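Local coordinates for glutaredoxin related protein (Sulfolobus solfataricus, PDB 4MNN), which probably acts as a protein disulfide oxidoreductase of the glutaredoxin family, exchanging thiols and disulfides through a thioredoxin fold, at residues Thr61-Pro66 against Thr139-Glu144; Ser102-Val107 against Asp146-Leu151. All blocks are in the same frame, centred on the assembly; numbering follows the deposited sequence.

Interaction 1 of 2, residues Thr61-Pro66 against Thr139-Glu144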
ATOM      1  N   THR A  61      -0.058  -5.382   0.097  1.00 14.90           N
ATOM      2  CA  THR A  61       0.714  -5.571  -1.125  1.00 14.24           C
ATOM      3  C   THR A  61       0.165  -4.499  -2.059  1.00 15.44           C
ATOM      4  O   THR A  61      -1.061  -4.318  -2.152  1.00 15.91           O
ATOM      5  CB  THR A  61       0.434  -6.901  -1.841  1.00 15.67           C
ATOM      6  OG1 THR A  61       0.811  -7.985  -1.005  1.00 20.39           O
ATOM      7  CG2 THR A  61       1.265  -6.988  -3.146  1.00 16.00           C
ATOM      8  N   TYR A  62       1.077  -3.803  -2.724  1.00 13.02           N
ATOM      9  CA  TYR A  62       0.740  -2.784  -3.690  1.00 13.64           C
ATOM     10  C   TYR A  62       1.181  -3.386  -5.030  1.00 13.61           C
ATOM     11  O   TYR A  62       2.396  -3.659  -5.229  1.00 14.27           O
ATOM     12  CB  TYR A  62       1.569  -1.530  -3.410  1.00 13.08           C
ATOM     13  CG  TYR A  62       1.175  -0.352  -4.255  1.00 13.52           C
ATOM     14  CD1 TYR A  62       0.451   0.722  -3.716  1.00 11.22           C
ATOM     15  CD2 TYR A  62       1.546  -0.287  -5.614  1.00 15.92           C
ATOM     16  CE1 TYR A  62       0.109   1.832  -4.509  1.00 12.57           C
ATOM     17  CE2 TYR A  62       1.210   0.813  -6.413  1.00 13.85           C
ATOM     18  CZ  TYR A  62       0.493   1.862  -5.865  1.00 13.38           C
ATOM     19  OH  TYR A  62       0.137   2.924  -6.683  1.00 16.93           O
ATOM     20  N   TYR A  63       0.214  -3.611  -5.912  1.00 14.30           N
ATOM     21  CA  TYR A  63       0.467  -4.149  -7.235  1.00 16.03           C
ATOM     22  C   TYR A  63       0.662  -2.996  -8.222  1.00 14.13           C
ATOM     23  O   TYR A  63      -0.298  -2.376  -8.678  1.00 12.17           O
ATOM     24  CB  TYR A  63      -0.697  -5.052  -7.641  1.00 17.92           C
ATOM     25  CG  TYR A  63      -0.795  -6.276  -6.735  1.00 19.36           C
ATOM     26  CD1 TYR A  63      -1.721  -6.326  -5.677  1.00 19.10           C
ATOM     27  CD2 TYR A  63       0.008  -7.408  -6.977  1.00 20.00           C
ATOM     28  CE1 TYR A  63      -1.852  -7.459  -4.901  1.00 19.89           C
ATOM     29  CE2 TYR A  63      -0.119  -8.564  -6.203  1.00 22.07           C
ATOM     30  CZ  TYR A  63      -1.048  -8.582  -5.171  1.00 22.86           C
ATOM     31  OH  TYR A  63      -1.171  -9.718  -4.391  1.00 26.72           O
ATOM     32  N   GLY A  64       1.943  -2.741  -8.521  1.00 15.25           N
ATOM     33  CA  GLY A  64       2.381  -1.666  -9.392  1.00 16.37           C
ATOM     34  C   GLY A  64       3.573  -1.087  -8.665  1.00 16.80           C
ATOM     35  O   GLY A  64       4.174  -1.789  -7.830  1.00 17.02           O
ATOM     36  N   ILE A  65       3.910   0.172  -8.931  1.00 15.81           N
ATOM     37  CA  ILE A  65       5.034   0.808  -8.221  1.00 16.38           C
ATOM     38  C   ILE A  65       4.455   2.098  -7.660  1.00 16.35           C
ATOM     39  O   ILE A  65       3.922   2.931  -8.389  1.00 16.52           O
ATOM     40  CB  ILE A  65       6.234   1.102  -9.172  1.00 18.80           C
ATOM     41  CG1 ILE A  65       6.729  -0.221  -9.782  1.00 19.42           C
ATOM     42  CG2 ILE A  65       7.343   1.820  -8.398  1.00 17.29           C
ATOM     43  CD1 ILE A  65       7.852  -0.041 -10.813  1.00 24.11           C
ATOM     44  N   PRO A  66       4.548   2.287  -6.337  1.00 15.62           N
ATOM     45  CA  PRO A  66       3.973   3.500  -5.761  1.00 18.44           C
ATOM     46  C   PRO A  66       4.711   4.813  -5.973  1.00 20.16           C
ATOM     47  O   PRO A  66       5.194   5.405  -5.013  1.00 22.86           O
ATOM     48  CB  PRO A  66       3.842   3.138  -4.284  1.00 16.32           C
ATOM     49  CG  PRO A  66       5.045   2.302  -4.047  1.00 15.94           C
ATOM     50  CD  PRO A  66       5.119   1.412  -5.295  1.00 14.92           C
ATOM     51  N   THR A 139      -3.726   0.907 -14.141  1.00 18.33           N
ATOM     52  CA  THR A 139      -3.122   1.088 -15.475  1.00 20.36           C
ATOM     53  C   THR A 139      -2.161  -0.041 -15.771  1.00 21.06           C
ATOM     54  O   THR A 139      -1.933  -0.414 -16.935  1.00 21.99           O
ATOM     55  CB  THR A 139      -2.337   2.446 -15.591  1.00 21.79           C
ATOM     56  OG1 THR A 139      -1.177   2.440 -14.736  1.00 23.98           O
ATOM     57  CG2 THR A 139      -3.250   3.591 -15.218  1.00 20.15           C
ATOM     58  N   GLU A 140      -1.606  -0.607 -14.711  1.00 19.48           N
ATOM     59  CA  GLU A 140      -0.637  -1.696 -14.835  1.00 19.17           C
ATOM     60  C   GLU A 140      -1.353  -3.041 -14.749  1.00 17.92           C
ATOM     61  O   GLU A 140      -1.120  -3.940 -15.563  1.00 19.19           O
ATOM     62  CB  GLU A 140       0.400  -1.553 -13.698  1.00 19.78           C
ATOM     63  CG  GLU A 140       1.519  -2.582 -13.696  1.00 20.48           C
ATOM     64  CD  GLU A 140       2.350  -2.507 -14.956  1.00 25.32           C
ATOM     65  OE1 GLU A 140       2.679  -1.380 -15.369  1.00 27.63           O
ATOM     66  OE2 GLU A 140       2.666  -3.565 -15.517  1.00 27.72           O
ATOM     67  N   TYR A 141      -2.239  -3.194 -13.768  1.00 16.92           N
ATOM     68  CA  TYR A 141      -2.976  -4.454 -13.615  1.00 15.49           C
ATOM     69  C   TYR A 141      -4.361  -4.330 -14.250  1.00 18.41           C
ATOM     70  O   TYR A 141      -5.405  -4.339 -13.562  1.00 15.84           O
ATOM     71  CB  TYR A 141      -3.064  -4.820 -12.129  1.00 17.42           C
ATOM     72  CG  TYR A 141      -1.746  -5.354 -11.597  1.00 16.24           C
ATOM     73  CD1 TYR A 141      -0.648  -4.513 -11.394  1.00 14.70           C
ATOM     74  CD2 TYR A 141      -1.597  -6.707 -11.317  1.00 15.86           C
ATOM     75  CE1 TYR A 141       0.561  -5.021 -10.909  1.00 14.82           C
ATOM     76  CE2 TYR A 141      -0.387  -7.239 -10.835  1.00 15.51           C
ATOM     77  CZ  TYR A 141       0.678  -6.400 -10.622  1.00 16.32           C
ATOM     78  OH  TYR A 141       1.837  -6.927 -10.089  1.00 16.03           O
ATOM     79  N   GLU A 142      -4.363  -4.204 -15.583  1.00 18.08           N
ATOM     80  CA  GLU A 142      -5.620  -4.039 -16.344  1.00 20.27           C
ATOM     81  C   GLU A 142      -6.610  -5.200 -16.247  1.00 19.22           C
ATOM     82  O   GLU A 142      -7.823  -4.991 -16.268  1.00 18.94           O
ATOM     83  CB  GLU A 142      -5.289  -3.772 -17.815  1.00 22.80           C
ATOM     84  CG  GLU A 142      -4.230  -2.682 -17.977  1.00 28.83           C
ATOM     85  CD  GLU A 142      -3.901  -2.387 -19.433  1.00 30.19           C
ATOM     86  OE1 GLU A 142      -4.621  -1.601 -20.055  1.00 35.70           O
ATOM     87  OE2 GLU A 142      -2.923  -2.944 -19.945  1.00 35.01           O
ATOM     88  N   GLU A 143      -6.111  -6.418 -16.141  1.00 19.26           N
ATOM     89  CA  GLU A 143      -7.013  -7.556 -16.033  1.00 20.24           C
ATOM     90  C   GLU A 143      -7.796  -7.519 -14.729  1.00 19.45           C
ATOM     91  O   GLU A 143      -9.015  -7.799 -14.696  1.00 16.51           O
ATOM     92  CB  GLU A 143      -6.216  -8.861 -16.125  1.00 24.96           C
ATOM     93  CG  GLU A 143      -5.633  -9.110 -17.510  1.00 31.44           C
ATOM     94  CD  GLU A 143      -4.784 -10.391 -17.562  1.00 36.95           C
ATOM     95  OE1 GLU A 143      -5.341 -11.490 -17.314  1.00 40.16           O
ATOM     96  OE2 GLU A 143      -3.567 -10.285 -17.845  1.00 39.44           O
ATOM     97  N   GLU A 144      -7.086  -7.206 -13.645  1.00 16.47           N
ATOM     98  CA  GLU A 144      -7.738  -7.093 -12.357  1.00 17.41           C
ATOM     99  C   GLU A 144      -8.772  -5.954 -12.385  1.00 16.59           C
ATOM    100  O   GLU A 144      -9.899  -6.091 -11.894  1.00 17.72           O
ATOM    101  CB  GLU A 144      -6.674  -6.854 -11.269  1.00 20.88           C
ATOM    102  CG  GLU A 144      -5.807  -8.096 -11.042  1.00 28.34           C
ATOM    103  CD  GLU A 144      -6.638  -9.276 -10.556  1.00 30.91           C
ATOM    104  OE1 GLU A 144      -6.323 -10.432 -10.907  1.00 36.06           O
ATOM    105  OE2 GLU A 144      -7.605  -9.043  -9.810  1.00 35.07           O
TER

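Interaction 2 of 2, residues Ser102-Val107 against Asp146-Leu151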
ATOM      1  N   SER A 102     -11.100  -9.519   2.475  1.00 15.94           N
ATOM      2  CA  SER A 102     -10.390  -8.832   1.409  1.00 16.12           C
ATOM      3  C   SER A 102     -10.869  -7.404   1.212  1.00 13.14           C
ATOM      4  O   SER A 102     -12.068  -7.129   1.231  1.00 11.74           O
ATOM      5  CB  SER A 102     -10.584  -9.605   0.107  1.00 16.44           C
ATOM      6  OG  SER A 102     -10.063  -8.889  -1.005  1.00 17.20           O
ATOM      7  N   VAL A 103      -9.907  -6.510   1.039  1.00 12.81           N
ATOM      8  CA  VAL A 103     -10.189  -5.114   0.740  1.00 11.59           C
ATOM      9  C   VAL A 103      -9.219  -4.795  -0.398  1.00 12.28           C
ATOM     10  O   VAL A 103      -7.999  -4.874  -0.216  1.00 14.89           O
ATOM     11  CB  VAL A 103      -9.892  -4.161   1.944  1.00 12.93           C
ATOM     12  CG1 VAL A 103     -10.179  -2.680   1.534  1.00 13.15           C
ATOM     13  CG2 VAL A 103     -10.758  -4.553   3.136  1.00 15.16           C
ATOM     14  N   LYS A 104      -9.745  -4.486  -1.583  1.00 12.74           N
ATOM     15  CA  LYS A 104      -8.906  -4.124  -2.717  1.00 14.13           C
ATOM     16  C   LYS A 104      -9.196  -2.712  -3.142  1.00 13.67           C
ATOM     17  O   LYS A 104     -10.350  -2.347  -3.389  1.00 15.01           O
ATOM     18  CB  LYS A 104      -9.148  -5.038  -3.915  1.00 14.57           C
ATOM     19  CG  LYS A 104      -8.773  -6.474  -3.587  1.00 17.24           C
ATOM     20  CD  LYS A 104      -9.102  -7.439  -4.716  1.00 19.17           C
ATOM     21  CE  LYS A 104      -8.599  -8.837  -4.283  1.00 21.34           C
ATOM     22  NZ  LYS A 104      -8.601  -9.786  -5.390  1.00 24.91           N
ATOM     23  N   LEU A 105      -8.135  -1.931  -3.255  1.00 12.98           N
ATOM     24  CA  LEU A 105      -8.255  -0.542  -3.677  1.00 11.13           C
ATOM     25  C   LEU A 105      -7.609  -0.398  -5.049  1.00 12.59           C
ATOM     26  O   LEU A 105      -6.463  -0.787  -5.220  1.00 12.02           O
ATOM     27  CB  LEU A 105      -7.517   0.382  -2.691  1.00 13.12           C
ATOM     28  CG  LEU A 105      -7.400   1.833  -3.200  1.00 12.97           C
ATOM     29  CD1 LEU A 105      -8.789   2.455  -3.286  1.00 13.85           C
ATOM     30  CD2 LEU A 105      -6.506   2.694  -2.256  1.00 13.94           C
ATOM     31  N   PHE A 106      -8.355   0.113  -6.021  1.00 12.14           N
ATOM     32  CA  PHE A 106      -7.818   0.383  -7.340  1.00 12.88           C
ATOM     33  C   PHE A 106      -7.517   1.864  -7.443  1.00 13.76           C
ATOM     34  O   PHE A 106      -8.345   2.696  -7.079  1.00 15.13           O
ATOM     35  CB  PHE A 106      -8.823  -0.032  -8.418  1.00 12.38           C
ATOM     36  CG  PHE A 106      -8.998  -1.543  -8.486  1.00 14.68           C
ATOM     37  CD1 PHE A 106      -8.247  -2.296  -9.375  1.00 16.88           C
ATOM     38  CD2 PHE A 106      -9.806  -2.201  -7.565  1.00 12.41           C
ATOM     39  CE1 PHE A 106      -8.289  -3.681  -9.346  1.00 16.25           C
ATOM     40  CE2 PHE A 106      -9.860  -3.595  -7.518  1.00 17.20           C
ATOM     41  CZ  PHE A 106      -9.093  -4.329  -8.417  1.00 14.22           C
ATOM     42  N   VAL A 107      -6.331   2.176  -7.960  1.00 15.02           N
ATOM     43  CA  VAL A 107      -5.908   3.554  -8.159  1.00 16.62           C
ATOM     44  C   VAL A 107      -5.196   3.684  -9.509  1.00 16.43           C
ATOM     45  O   VAL A 107      -4.990   2.694 -10.217  1.00 16.41           O
ATOM     46  CB  VAL A 107      -4.846   3.988  -7.074  1.00 15.32           C
ATOM     47  CG1 VAL A 107      -5.395   3.788  -5.654  1.00 15.16           C
ATOM     48  CG2 VAL A 107      -3.531   3.166  -7.253  1.00 13.97           C
ATOM     49  N   ASP A 146     -10.501  -4.769 -14.848  1.00 17.76           N
ATOM     50  CA  ASP A 146     -11.700  -5.170 -15.572  1.00 18.28           C
ATOM     51  C   ASP A 146     -12.495  -6.266 -14.895  1.00 17.56           C
ATOM     52  O   ASP A 146     -13.723  -6.301 -14.989  1.00 18.48           O
ATOM     53  CB  ASP A 146     -11.338  -5.517 -17.014  1.00 20.64           C
ATOM     54  CG  ASP A 146     -10.957  -4.287 -17.810  1.00 23.46           C
ATOM     55  OD1 ASP A 146     -11.477  -3.193 -17.476  1.00 26.76           O
ATOM     56  OD2 ASP A 146     -10.150  -4.391 -18.768  1.00 25.66           O
ATOM     57  N   LYS A 147     -11.804  -7.129 -14.166  1.00 17.95           N
ATOM     58  CA  LYS A 147     -12.451  -8.214 -13.467  1.00 17.63           C
ATOM     59  C   LYS A 147     -13.459  -7.636 -12.476  1.00 18.62           C
ATOM     60  O   LYS A 147     -14.576  -8.173 -12.291  1.00 16.45           O
ATOM     61  CB  LYS A 147     -11.400  -9.033 -12.719  1.00 19.09           C
ATOM     62  CG  LYS A 147     -11.996 -10.122 -11.838  1.00 23.74           C
ATOM     63  CD  LYS A 147     -10.919 -10.996 -11.205  1.00 27.00           C
ATOM     64  CE  LYS A 147     -11.556 -12.028 -10.264  1.00 28.65           C
ATOM     65  NZ  LYS A 147     -10.510 -12.778  -9.509  1.00 30.85           N
ATOM     66  N   TYR A 148     -13.050  -6.531 -11.840  1.00 16.52           N
ATOM     67  CA  TYR A 148     -13.910  -5.878 -10.859  1.00 16.26           C
ATOM     68  C   TYR A 148     -14.707  -4.706 -11.428  1.00 16.82           C
ATOM     69  O   TYR A 148     -15.338  -3.935 -10.681  1.00 18.34           O
ATOM     70  CB  TYR A 148     -13.082  -5.480  -9.616  1.00 17.26           C
ATOM     71  CG  TYR A 148     -12.533  -6.699  -8.901  1.00 17.30           C
ATOM     72  CD1 TYR A 148     -11.215  -7.105  -9.101  1.00 18.95           C
ATOM     73  CD2 TYR A 148     -13.358  -7.504  -8.110  1.00 18.16           C
ATOM     74  CE1 TYR A 148     -10.726  -8.278  -8.537  1.00 21.63           C
ATOM     75  CE2 TYR A 148     -12.874  -8.696  -7.534  1.00 19.25           C
ATOM     76  CZ  TYR A 148     -11.556  -9.065  -7.758  1.00 19.30           C
ATOM     77  OH  TYR A 148     -11.024 -10.227  -7.205  1.00 23.32           O
ATOM     78  N   ARG A 149     -14.717  -4.592 -12.760  1.00 17.18           N
ATOM     79  CA  ARG A 149     -15.509  -3.570 -13.445  1.00 18.44           C
ATOM     80  C   ARG A 149     -15.223  -2.134 -13.018  1.00 17.18           C
ATOM     81  O   ARG A 149     -16.113  -1.278 -12.916  1.00 18.40           O
ATOM     82  CB  ARG A 149     -17.006  -3.890 -13.263  1.00 21.96           C
ATOM     83  CG  ARG A 149     -17.422  -5.279 -13.791  1.00 26.11           C
ATOM     84  CD  ARG A 149     -18.958  -5.385 -13.732  1.00 32.16           C
ATOM     85  NE  ARG A 149     -19.550  -6.508 -14.455  1.00 39.75           N
ATOM     86  CZ  ARG A 149     -19.060  -7.745 -14.516  1.00 43.87           C
ATOM     87  NH1 ARG A 149     -17.919  -8.064 -13.899  1.00 46.71           N
ATOM     88  NH2 ARG A 149     -19.733  -8.684 -15.181  1.00 44.90           N
ATOM     89  N   VAL A 150     -13.949  -1.874 -12.812  1.00 17.62           N
ATOM     90  CA  VAL A 150     -13.484  -0.559 -12.401  1.00 15.52           C
ATOM     91  C   VAL A 150     -13.323   0.373 -13.606  1.00 16.29           C
ATOM     92  O   VAL A 150     -12.734  -0.007 -14.620  1.00 15.66           O
ATOM     93  CB  VAL A 150     -12.123  -0.713 -11.647  1.00 15.73           C
ATOM     94  CG1 VAL A 150     -11.544   0.694 -11.220  1.00 15.02           C
ATOM     95  CG2 VAL A 150     -12.332  -1.647 -10.415  1.00 16.71           C
ATOM     96  N   LEU A 151     -13.911   1.563 -13.512  1.00 15.75           N
ATOM     97  CA  LEU A 151     -13.742   2.594 -14.536  1.00 14.92           C
ATOM     98  C   LEU A 151     -13.022   3.732 -13.769  1.00 16.10           C
ATOM     99  O   LEU A 151     -11.775   3.852 -13.801  1.00 17.64           O
ATOM    100  CB  LEU A 151     -15.101   3.055 -15.127  1.00 13.84           C
ATOM    101  CG  LEU A 151     -15.768   2.056 -16.083  1.00 13.51           C
ATOM    102  CD1 LEU A 151     -17.133   2.585 -16.512  1.00 12.53           C
ATOM    103  CD2 LEU A 151     -14.863   1.851 -17.310  1.00 17.28           C
TER

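Interaction 1 of 2, residues Thr61-Pro66 against Thr139-Glu144
Where strand 57-63 runs out into a loop, its last residue Y63 and the following G64 pass the turn that leads into helix 142-147, with Y63 CA 7.3 Å from Y141 CA and G64 CA 6.2 Å from E140 CA. The contact is an offset edge-to-face aromatic pair that joins the two thioredoxin-like halves of this protein disulfide oxidoreductase at the end of strand 57-63, an interior strand of their shared sheet. Y141, at the N-cap position of the helix, lays its ring across Y63 so that the CB of Y63 sits over one face, 3.6 Å from the ring centroid and only 15° off the ring normal: a close CH-pi contact. Beyond CB, the Y63 ring turns an edge to the same face, the two planes standing at 64° with centroids 5.4 Å apart. With CG of Y63 beside its backbone N (chi1 -65°), CB faces Y141 and the two side chains cross at about a right angle. Tyrosine suits both places because each offers a broad apolar ring here while its hydroxyl is paired farther away, that of Y63 with E134 and that of Y141 with the carbonyl oxygen of P48. The Y63 ring also stacks with Y136 on strand 131-137. G64 lets the chain turn close beside this pair: its N lies 3.6 Å from Y141 CE1, and its positive phi and extended psi bring the carbonyl oxygen of Y63 close to where a CB would stand, which suits glycine. The carbonyl oxygen of E140 accepts a hydrogen bond from K47. At the rim of the Y63 ring, Y141 OH lies near the ring plane, 3.6 Å from Y63 CD2.

Interaction 2 of 2, residues Ser102-Val107 against Asp146-Leu151
V150 sets its CG2 methyl over one face of the F106 ring, 4.0 Å from the ring centroid and 21° off the normal, a CH-pi contact displaced somewhat toward the rim. That methyl lies anti to the carbonyl carbon while CG1 is anti to the backbone N (chi1 178°), and V150 CG1 meets F106 CB at 4.0 Å. Valine fits because its two methyls can touch the base and the face of one phenyl group together. The far end of that ring meets the next aromatic: F106 CZ is 3.6 Å from Y148 CD1, with the planes inclined at 42° in an oblique pairing. Beyond it, the extended chain of K104 runs alongside F106 on the same face of strand 101-107 and brings K104 NZ to 3.1 Å from Y148 OH.

The second shell fixes these groups. D160 forms a salt bridge with K104 NZ and a hydrogen bond with Y148 OH, gathering both polar ends at one carboxylate oxygen, OD1. F106 also meets the Y136 ring at a small interplanar angle, and I157 of the neighbouring strand packs on both F106 and Y148. V150 is delivered by a Schellman motif that ends helix 142-147: R149 takes positive phi, its N bonds to D146 O, and V150 N bonds to R145 O, turning the chain back toward the sheet.

The contact thus grades from apolar at V150 and F106 to polar at Y148 and K104. With the lysine buried, the carboxylate of D160 would probably help keep the amine of K104 protonated and hold the tyrosine hydroxyl beside it.

The two contacts lie with their centres 10 Å apart, on the same side of the chain's centre, and both bring the region of helix 142-147 against one mixed sheet. Interaction 1 uses the turn entering that helix and interaction 2 its far end. Along the chain the order is 61-66, 102-107, 139-144, 146-151, so the pairings alternate. Strand 131-137 lies between strands 57-63 and 101-107, which allows a single short helix to engage both. Direct packing links the sites through E144 with F106 and Y62 with V107. Interaction 1 thereby ties the N-terminal thioredoxin-like half to the C-terminal one, whereas interaction 2 packs the end of the helix on strand 101-107 within the half that carries the C111-C114 disulfide.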